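Local coordinates for putative antitoxin VapB45 (Mycobacterium tuberculosis, PDB 5AF3), which is possibly the antitoxin of a type II toxin-antitoxin pair, with VapC45 as its toxin, and carries a putative helix-turn-helix DNA-binding domain, at residues T19-S24 with V29-L34; Q54-A59 with Y79-F84; T58-P63 with R69-G74. All coordinates share one frame; numbering follows the deposited sequence.

Contact 1 of 3, residues T19-S24 with V29-L34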
loop_
_atom_site.group_PDB
_atom_site.type_symbol
_atom_site.label_atom_id
_atom_site.label_comp_id
_atom_site.label_asym_id
_atom_site.label_seq_id
_atom_site.Cartn_x
_atom_site.Cartn_y
_atom_site.Cartn_z
ATOM N N THR A 19 13.524 -13.459 0.458
ATOM C CA THR A 19 12.729 -14.483 -0.239
ATOM C C THR A 19 11.900 -13.694 -1.266
ATOM O O THR A 19 11.784 -12.477 -1.126
ATOM C CB THR A 19 11.724 -15.172 0.700
ATOM O OG1 THR A 19 10.726 -14.217 1.103
ATOM C CG2 THR A 19 12.416 -15.756 1.942
ATOM N N LEU A 20 11.278 -14.376 -2.240
ATOM C CA LEU A 20 10.437 -13.647 -3.212
ATOM C C LEU A 20 9.180 -13.094 -2.560
ATOM O O LEU A 20 8.699 -12.044 -2.952
ATOM C CB LEU A 20 10.103 -14.458 -4.459
ATOM C CG LEU A 20 11.304 -14.977 -5.281
ATOM C CD1 LEU A 20 10.833 -15.835 -6.424
ATOM C CD2 LEU A 20 12.247 -13.861 -5.787
ATOM N N ALA A 21 8.662 -13.818 -1.574
ATOM C CA ALA A 21 7.533 -13.362 -0.756
ATOM C C ALA A 21 7.798 -11.993 -0.094
ATOM O O ALA A 21 6.957 -11.071 -0.166
ATOM C CB ALA A 21 7.206 -14.448 0.322
ATOM N N GLU A 22 8.956 -11.869 0.550
ATOM C CA GLU A 22 9.338 -10.616 1.219
ATOM C C GLU A 22 9.485 -9.502 0.199
ATOM O O GLU A 22 8.953 -8.411 0.388
ATOM C CB GLU A 22 10.654 -10.764 2.001
ATOM C CG GLU A 22 10.535 -11.544 3.343
ATOM C CD GLU A 22 11.836 -12.244 3.765
ATOM O OE1 GLU A 22 12.871 -12.063 3.070
ATOM O OE2 GLU A 22 11.823 -12.975 4.807
ATOM N N ALA A 23 10.195 -9.796 -0.901
ATOM C CA ALA A 23 10.471 -8.769 -1.908
ATOM C C ALA A 23 9.179 -8.282 -2.544
ATOM O O ALA A 23 9.021 -7.101 -2.843
ATOM C CB ALA A 23 11.458 -9.301 -2.949
ATOM N N SER A 24 8.226 -9.198 -2.712
ATOM C CA SER A 24 6.924 -8.818 -3.269
ATOM C C SER A 24 6.242 -7.771 -2.372
ATOM O O SER A 24 5.656 -6.822 -2.867
ATOM C CB SER A 24 6.053 -10.081 -3.428
ATOM O OG SER A 24 4.687 -9.721 -3.516
ATOM N N VAL A 29 4.909 -5.657 -5.677
ATOM C CA VAL A 29 4.953 -6.305 -6.982
ATOM C C VAL A 29 4.488 -7.720 -6.723
ATOM O O VAL A 29 4.821 -8.291 -5.673
ATOM C CB VAL A 29 6.376 -6.305 -7.621
ATOM C CG1 VAL A 29 7.372 -6.998 -6.724
ATOM C CG2 VAL A 29 6.372 -6.986 -9.026
ATOM N N PRO A 30 3.684 -8.297 -7.645
ATOM C CA PRO A 30 3.242 -9.669 -7.445
ATOM C C PRO A 30 4.381 -10.647 -7.327
ATOM O O PRO A 30 5.373 -10.569 -8.086
ATOM C CB PRO A 30 2.346 -9.945 -8.682
ATOM C CG PRO A 30 1.857 -8.612 -9.065
ATOM C CD PRO A 30 3.084 -7.712 -8.856
ATOM N N ARG A 31 4.284 -11.551 -6.347
ATOM C CA ARG A 31 5.284 -12.573 -6.229
ATOM C C ARG A 31 5.524 -13.371 -7.537
ATOM O O ARG A 31 6.658 -13.767 -7.825
ATOM C CB ARG A 31 4.965 -13.520 -5.078
ATOM C CG ARG A 31 6.106 -14.462 -4.767
ATOM C CD ARG A 31 5.561 -15.843 -4.406
ATOM N NE ARG A 31 6.572 -16.874 -4.651
ATOM C CZ ARG A 31 7.447 -17.300 -3.748
ATOM N NH1 ARG A 31 7.434 -16.801 -2.511
ATOM N NH2 ARG A 31 8.333 -18.230 -4.083
ATOM N N ALA A 32 4.471 -13.631 -8.309
ATOM C CA ALA A 32 4.658 -14.432 -9.521
ATOM C C ALA A 32 5.512 -13.665 -10.529
ATOM O O ALA A 32 6.304 -14.263 -11.277
ATOM C CB ALA A 32 3.273 -14.853 -10.140
ATOM N N THR A 33 5.354 -12.340 -10.535
ATOM C CA THR A 33 6.132 -11.476 -11.409
ATOM C C THR A 33 7.616 -11.578 -11.047
ATOM O O THR A 33 8.477 -11.746 -11.910
ATOM C CB THR A 33 5.575 -10.033 -11.346
ATOM O OG1 THR A 33 4.230 -10.053 -11.845
ATOM C CG2 THR A 33 6.375 -9.068 -12.175
ATOM N N LEU A 34 7.911 -11.479 -9.754
ATOM C CA LEU A 34 9.278 -11.601 -9.275
ATOM C C LEU A 34 9.890 -12.952 -9.613
ATOM O O LEU A 34 11.064 -13.023 -9.990
ATOM C CB LEU A 34 9.329 -11.400 -7.747
ATOM C CG LEU A 34 9.165 -9.969 -7.250
ATOM C CD1 LEU A 34 9.297 -10.013 -5.749
ATOM C CD2 LEU A 34 10.229 -9.021 -7.822
#
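S24 OG donates a short hydrogen bond of 2.6 Å to V29 O, arriving nearly along the C=O axis. The hydroxyl is turned that way because it lies anti to its own backbone N (chi1 160°). A second bond runs in the other direction, from V29 N to S24 O at 3.1 Å, with an N-H...O angle of 163° and the donor in the carbonyl plane on a lone pair. S24 thus grips both backbone polar atoms of V29 and fixes where the chain turns before helix 31-38.

Earlier on the first helix, L20 and R31 cross at about a right angle. The R31 chain bends at chi2 and lays one face of its guanidinium over L20 CB, 4.0 Å from R31 CZ. R31 NH1 also reaches the methyl of A21, 3.7 Å from A21 CB, a packing contact near the protein surface.

Deeper in, L34 sends its CD1 against the first turn of helix 20-27. L34 CD1 rests 3.6 Å from A23 CB, and it also comes within 3.3 Å of S24 N, whose own hydrogen bond goes to L20 O. A23 and L34 continue inward onto I75 and A78 of helix 72-86.

The start of the first helix is closed by a capping box: E22 N bonds to T19 OG1, and T19 N to E22 OE1, each at 3.0 Å. Two short helices are joined by a tight turn and locked by a serine and an inward leucine, an arrangement consistent with the helix-turn-helix of the putative DNA-binding domain.

Contact 2 of 3, residues Q54-A59 with Y79-F84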
loop_
_atom_site.group_PDB
_atom_site.type_symbol
_atom_site.label_atom_id
_atom_site.label_comp_id
_atom_site.label_asym_id
_atom_site.label_seq_id
_atom_site.Cartn_x
_atom_site.Cartn_y
_atom_site.Cartn_z
ATOM N N GLN A 54 15.543 -16.375 -19.731
ATOM C CA GLN A 54 16.653 -15.924 -18.882
ATOM C C GLN A 54 16.251 -14.847 -17.832
ATOM O O GLN A 54 15.406 -13.982 -18.112
ATOM C CB GLN A 54 17.818 -15.444 -19.740
ATOM N N PRO A 55 16.845 -14.919 -16.614
ATOM C CA PRO A 55 16.565 -13.965 -15.523
ATOM C C PRO A 55 16.909 -12.522 -15.879
ATOM O O PRO A 55 17.910 -12.279 -16.569
ATOM C CB PRO A 55 17.484 -14.447 -14.389
ATOM C CG PRO A 55 17.732 -15.878 -14.690
ATOM C CD PRO A 55 17.821 -15.941 -16.190
ATOM N N ILE A 56 16.102 -11.572 -15.407
ATOM C CA ILE A 56 16.444 -10.165 -15.540
ATOM C C ILE A 56 16.794 -9.459 -14.212
ATOM O O ILE A 56 17.075 -8.252 -14.182
ATOM C CB ILE A 56 15.359 -9.353 -16.327
ATOM C CG1 ILE A 56 13.979 -9.472 -15.677
ATOM C CG2 ILE A 56 15.326 -9.810 -17.798
ATOM C CD1 ILE A 56 12.889 -8.515 -16.300
ATOM N N ILE A 57 16.775 -10.225 -13.120
ATOM C CA ILE A 57 17.335 -9.750 -11.838
ATOM C C ILE A 57 18.345 -10.745 -11.263
ATOM O O ILE A 57 18.348 -11.929 -11.613
ATOM C CB ILE A 57 16.241 -9.436 -10.787
ATOM C CG1 ILE A 57 15.444 -10.681 -10.377
ATOM C CG2 ILE A 57 15.299 -8.312 -11.317
ATOM C CD1 ILE A 57 14.351 -10.407 -9.294
ATOM N N THR A 58 19.195 -10.238 -10.379
ATOM C CA THR A 58 20.219 -11.074 -9.750
ATOM C C THR A 58 19.545 -11.919 -8.651
ATOM O O THR A 58 18.957 -11.374 -7.712
ATOM C CB THR A 58 21.387 -10.201 -9.203
ATOM O OG1 THR A 58 21.901 -9.391 -10.269
ATOM C CG2 THR A 58 22.558 -11.074 -8.614
ATOM N N ALA A 59 19.591 -13.239 -8.828
ATOM C CA ALA A 59 19.043 -14.203 -7.871
ATOM C C ALA A 59 20.040 -15.332 -7.658
ATOM O O ALA A 59 20.842 -15.632 -8.535
ATOM C CB ALA A 59 17.724 -14.763 -8.357
ATOM N N TYR A 79 13.402 -3.540 -7.936
ATOM C CA TYR A 79 12.777 -2.287 -7.600
ATOM C C TYR A 79 12.681 -1.390 -8.841
ATOM O O TYR A 79 11.605 -0.832 -9.136
ATOM C CB TYR A 79 13.522 -1.575 -6.479
ATOM C CG TYR A 79 13.066 -0.155 -6.243
ATOM C CD1 TYR A 79 11.926 0.126 -5.474
ATOM C CD2 TYR A 79 13.798 0.911 -6.762
ATOM C CE1 TYR A 79 11.538 1.431 -5.252
ATOM C CE2 TYR A 79 13.430 2.193 -6.533
ATOM C CZ TYR A 79 12.288 2.459 -5.808
ATOM O OH TYR A 79 11.956 3.778 -5.611
ATOM N N VAL A 80 13.778 -1.302 -9.584
ATOM C CA VAL A 80 13.811 -0.463 -10.796
ATOM C C VAL A 80 12.892 -1.015 -11.890
ATOM O O VAL A 80 12.119 -0.265 -12.464
ATOM C CB VAL A 80 15.229 -0.274 -11.296
ATOM C CG1 VAL A 80 15.254 0.430 -12.683
ATOM C CG2 VAL A 80 16.027 0.606 -10.259
ATOM N N LEU A 81 12.969 -2.308 -12.153
ATOM C CA LEU A 81 12.064 -2.969 -13.093
ATOM C C LEU A 81 10.594 -2.794 -12.703
ATOM O O LEU A 81 9.736 -2.673 -13.558
ATOM C CB LEU A 81 12.375 -4.441 -13.177
ATOM C CG LEU A 81 13.671 -4.841 -13.889
ATOM C CD1 LEU A 81 13.804 -6.334 -13.814
ATOM C CD2 LEU A 81 13.598 -4.337 -15.371
ATOM N N ASN A 82 10.301 -2.795 -11.410
ATOM C CA ASN A 82 8.928 -2.514 -10.979
ATOM C C ASN A 82 8.487 -1.089 -11.264
ATOM O O ASN A 82 7.287 -0.837 -11.543
ATOM C CB ASN A 82 8.733 -2.850 -9.506
ATOM C CG ASN A 82 7.247 -2.971 -9.140
ATOM O OD1 ASN A 82 6.435 -3.449 -9.939
ATOM N ND2 ASN A 82 6.891 -2.506 -7.948
ATOM N N ALA A 83 9.430 -0.158 -11.195
ATOM C CA ALA A 83 9.172 1.225 -11.507
ATOM C C ALA A 83 8.883 1.307 -13.001
ATOM O O ALA A 83 7.995 2.076 -13.414
ATOM C CB ALA A 83 10.363 2.116 -11.158
ATOM N N PHE A 84 9.623 0.516 -13.796
ATOM C CA PHE A 84 9.353 0.442 -15.246
ATOM C C PHE A 84 7.921 -0.106 -15.487
ATOM O O PHE A 84 7.145 0.463 -16.287
ATOM C CB PHE A 84 10.383 -0.442 -15.998
ATOM C CG PHE A 84 11.780 0.126 -16.042
ATOM C CD1 PHE A 84 12.095 1.387 -15.525
ATOM C CD2 PHE A 84 12.804 -0.638 -16.631
ATOM C CE1 PHE A 84 13.418 1.854 -15.572
ATOM C CE2 PHE A 84 14.115 -0.168 -16.684
ATOM C CZ PHE A 84 14.418 1.055 -16.151
#
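I56 and I57 both place CG1 between backbone N and carbonyl carbon (chi1 57° and 64°), but they use different branches to meet L81 of helix 72-86: I56 its chain end CD1, I57 its branch methyl CG2. L81 answers with an extended side chain, chi2 178°, that carries CD1 out from the helix to both. This is a small apolar cluster in the core of the putative helix-turn-helix domain, where the chain returning from helix 31-38 lies against helix 72-86.

Both isoleucines cross L81 obliquely, and the contact across the two segments is purely apolar. Around it, W37 of helix 31-38 touches I56, I57 and L81, while L98 of helix 95-105 packs on I56 and L81, so L81 packs against helices 31-38 and 95-105 as well as the loop. A backbone hydrogen bond between I56 and W37 ties the loop to the end of helix 31-38. On the same helix as L81, N82 ND2 bonds to V28 O, at the turn between helices 20-27 and 31-38.

I57 CG2 stands 3.5 Å from L81 CD1. The methyl of I56 is pressed closer still, its CD1 3.4 Å from L81 CD1, tighter than usual van der Waals contact.

Contact 3 of 3, residues T58-P63 with R69-G74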
loop_
_atom_site.group_PDB
_atom_site.type_symbol
_atom_site.label_atom_id
_atom_site.label_comp_id
_atom_site.label_asym_id
_atom_site.label_seq_id
_atom_site.Cartn_x
_atom_site.Cartn_y
_atom_site.Cartn_z
ATOM N N THR A 58 19.195 -10.238 -10.379
ATOM C CA THR A 58 20.219 -11.074 -9.750
ATOM C C THR A 58 19.545 -11.919 -8.651
ATOM O O THR A 58 18.957 -11.374 -7.712
ATOM C CB THR A 58 21.387 -10.201 -9.203
ATOM O OG1 THR A 58 21.901 -9.391 -10.269
ATOM C CG2 THR A 58 22.558 -11.074 -8.614
ATOM N N ALA A 59 19.591 -13.239 -8.828
ATOM C CA ALA A 59 19.043 -14.203 -7.871
ATOM C C ALA A 59 20.040 -15.332 -7.658
ATOM O O ALA A 59 20.842 -15.632 -8.535
ATOM C CB ALA A 59 17.724 -14.763 -8.357
ATOM N N LEU A 60 19.969 -15.971 -6.502
ATOM C CA LEU A 60 20.907 -17.050 -6.158
ATOM C C LEU A 60 20.083 -18.244 -5.729
ATOM O O LEU A 60 18.935 -18.062 -5.286
ATOM C CB LEU A 60 21.846 -16.603 -5.020
ATOM C CG LEU A 60 22.817 -15.427 -5.275
ATOM C CD1 LEU A 60 22.977 -14.522 -4.046
ATOM C CD2 LEU A 60 24.182 -15.899 -5.778
ATOM N N PRO A 61 20.644 -19.471 -5.843
ATOM C CA PRO A 61 19.898 -20.666 -5.426
ATOM C C PRO A 61 19.602 -20.582 -3.918
ATOM O O PRO A 61 20.441 -20.084 -3.170
ATOM C CB PRO A 61 20.867 -21.809 -5.754
ATOM C CG PRO A 61 21.750 -21.248 -6.824
ATOM C CD PRO A 61 21.976 -19.835 -6.349
ATOM N N HIS A 62 18.405 -21.004 -3.496
ATOM C CA HIS A 62 18.002 -20.840 -2.101
ATOM C C HIS A 62 18.913 -21.682 -1.187
ATOM O O HIS A 62 19.276 -22.803 -1.554
ATOM C CB HIS A 62 16.504 -21.132 -1.884
ATOM C CG HIS A 62 16.158 -22.591 -1.786
ATOM N ND1 HIS A 62 16.435 -23.352 -0.669
ATOM C CD2 HIS A 62 15.520 -23.418 -2.649
ATOM C CE1 HIS A 62 16.009 -24.590 -0.859
ATOM N NE2 HIS A 62 15.445 -24.657 -2.053
ATOM N N PRO A 63 19.319 -21.127 -0.030
ATOM C CA PRO A 63 20.116 -21.909 0.923
ATOM C C PRO A 63 19.333 -23.126 1.443
ATOM O O PRO A 63 18.097 -23.201 1.289
ATOM C CB PRO A 63 20.390 -20.904 2.062
ATOM C CG PRO A 63 20.270 -19.539 1.392
ATOM C CD PRO A 63 19.089 -19.757 0.472
ATOM N N ARG A 69 16.495 -15.700 -1.874
ATOM C CA ARG A 69 16.863 -15.727 -3.298
ATOM C C ARG A 69 17.604 -14.483 -3.794
ATOM O O ARG A 69 18.524 -14.600 -4.599
ATOM C CB ARG A 69 15.591 -15.922 -4.168
ATOM C CG ARG A 69 14.970 -17.300 -4.031
ATOM C CD ARG A 69 15.708 -18.309 -4.861
ATOM N NE ARG A 69 15.086 -18.371 -6.186
ATOM C CZ ARG A 69 15.704 -18.180 -7.343
ATOM N NH1 ARG A 69 17.000 -17.927 -7.384
ATOM N NH2 ARG A 69 15.015 -18.267 -8.471
ATOM N N LEU A 70 17.181 -13.306 -3.355
ATOM C CA LEU A 70 17.737 -12.067 -3.901
ATOM C C LEU A 70 18.789 -11.450 -2.983
ATOM O O LEU A 70 18.506 -11.093 -1.838
ATOM C CB LEU A 70 16.622 -11.059 -4.159
ATOM C CG LEU A 70 15.422 -11.556 -4.969
ATOM C CD1 LEU A 70 14.428 -10.370 -5.150
ATOM C CD2 LEU A 70 15.894 -12.123 -6.295
ATOM N N PRO A 71 19.995 -11.268 -3.516
ATOM C CA PRO A 71 20.962 -10.431 -2.795
ATOM C C PRO A 71 20.483 -8.975 -2.927
ATOM O O PRO A 71 19.519 -8.706 -3.701
ATOM C CB PRO A 71 22.288 -10.714 -3.527
ATOM C CG PRO A 71 21.872 -11.086 -4.952
ATOM C CD PRO A 71 20.494 -11.755 -4.823
ATOM N N PHE A 72 21.099 -8.044 -2.210
ATOM C CA PHE A 72 20.622 -6.668 -2.221
ATOM C C PHE A 72 20.616 -6.020 -3.619
ATOM O O PHE A 72 19.673 -5.279 -3.988
ATOM C CB PHE A 72 21.376 -5.757 -1.239
ATOM C CG PHE A 72 20.801 -4.397 -1.164
ATOM C CD1 PHE A 72 19.658 -4.152 -0.384
ATOM C CD2 PHE A 72 21.321 -3.363 -1.937
ATOM C CE1 PHE A 72 19.113 -2.860 -0.358
ATOM C CE2 PHE A 72 20.771 -2.082 -1.909
ATOM C CZ PHE A 72 19.662 -1.835 -1.112
ATOM N N VAL A 73 21.674 -6.271 -4.387
ATOM C CA VAL A 73 21.697 -5.773 -5.776
ATOM C C VAL A 73 20.472 -6.268 -6.582
ATOM O O VAL A 73 19.943 -5.495 -7.433
ATOM C CB VAL A 73 23.046 -6.092 -6.528
ATOM C CG1 VAL A 73 23.179 -7.560 -6.794
ATOM C CG2 VAL A 73 23.158 -5.235 -7.826
ATOM N N GLY A 74 20.050 -7.516 -6.354
ATOM C CA GLY A 74 18.884 -8.105 -7.022
ATOM C C GLY A 74 17.561 -7.430 -6.643
ATOM O O GLY A 74 16.662 -7.254 -7.486
#
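A short strand, 68-70, leads into helix 72-86 here, and the loop 58-63 runs alongside it in the opposite direction. L60 and R69 make the polar joint. L60 N donates to R69 O at 2.8 Å, with the donor in the carbonyl plane, and R69 NH1 returns a bond to L60 O at 2.9 Å. That second bond reaches L60 O from well above its carbonyl plane, 68° out of it, although the oxygen itself lies at the edge of the guanidinium, in its plane. Bends at chi2 and chi3 curl the arginine toward the facing loop, which puts NH1 next to L60 O. They also bring R69 NH1 to 3.4 Å from A59 CB, while a salt bridge from R69 NH2 to D39 OD1 secures the same group at its other terminal nitrogen.

Nearer the helix the packing becomes apolar. L60 CD1 leans on P71 CG at 3.7 Å, and T58 CG2 meets the same ring carbon, T58 and P71 crossing at about a right angle. L70 CD2 lies 3.8 Å from A59 CB. T58 O is buried and has no hydrogen-bonding partner in the model; G74, which has no side chain, lets it come to 3.3 Å from G74 CA in a CA-H...O contact. The hydroxyl of T58 turns instead to E77, a residue of the same helix.

On its other flank the strand pairs with 18-19, where R69 and L70 both face Y18 in a classic beta bulge. Strand 18-19, two short helices, then a loop whose return strand 68-70 pairs with 18-19: this topology resembles a winged helix-turn-helix, with 58-70 probably in the place of the wing.

All three contacts lie in the putative DNA-binding domain, their centres only 11 to 12 Å apart. Contact 1 closes before the other two open; contacts 2 and 3 then start from the same loop, sharing T58 and A59, and both end on helix 72-86, contact 3 at its beginning and contact 2 further along. L70 joins contacts 1 and 3, with L20 and A23 on one side and I57 of contact 2 on another. V29 touches N82, bringing the turn of contact 1 against the helix of contact 2. Helix pair, returning loop and long helix thus share one continuous core, consistent with a compact helix-turn-helix unit.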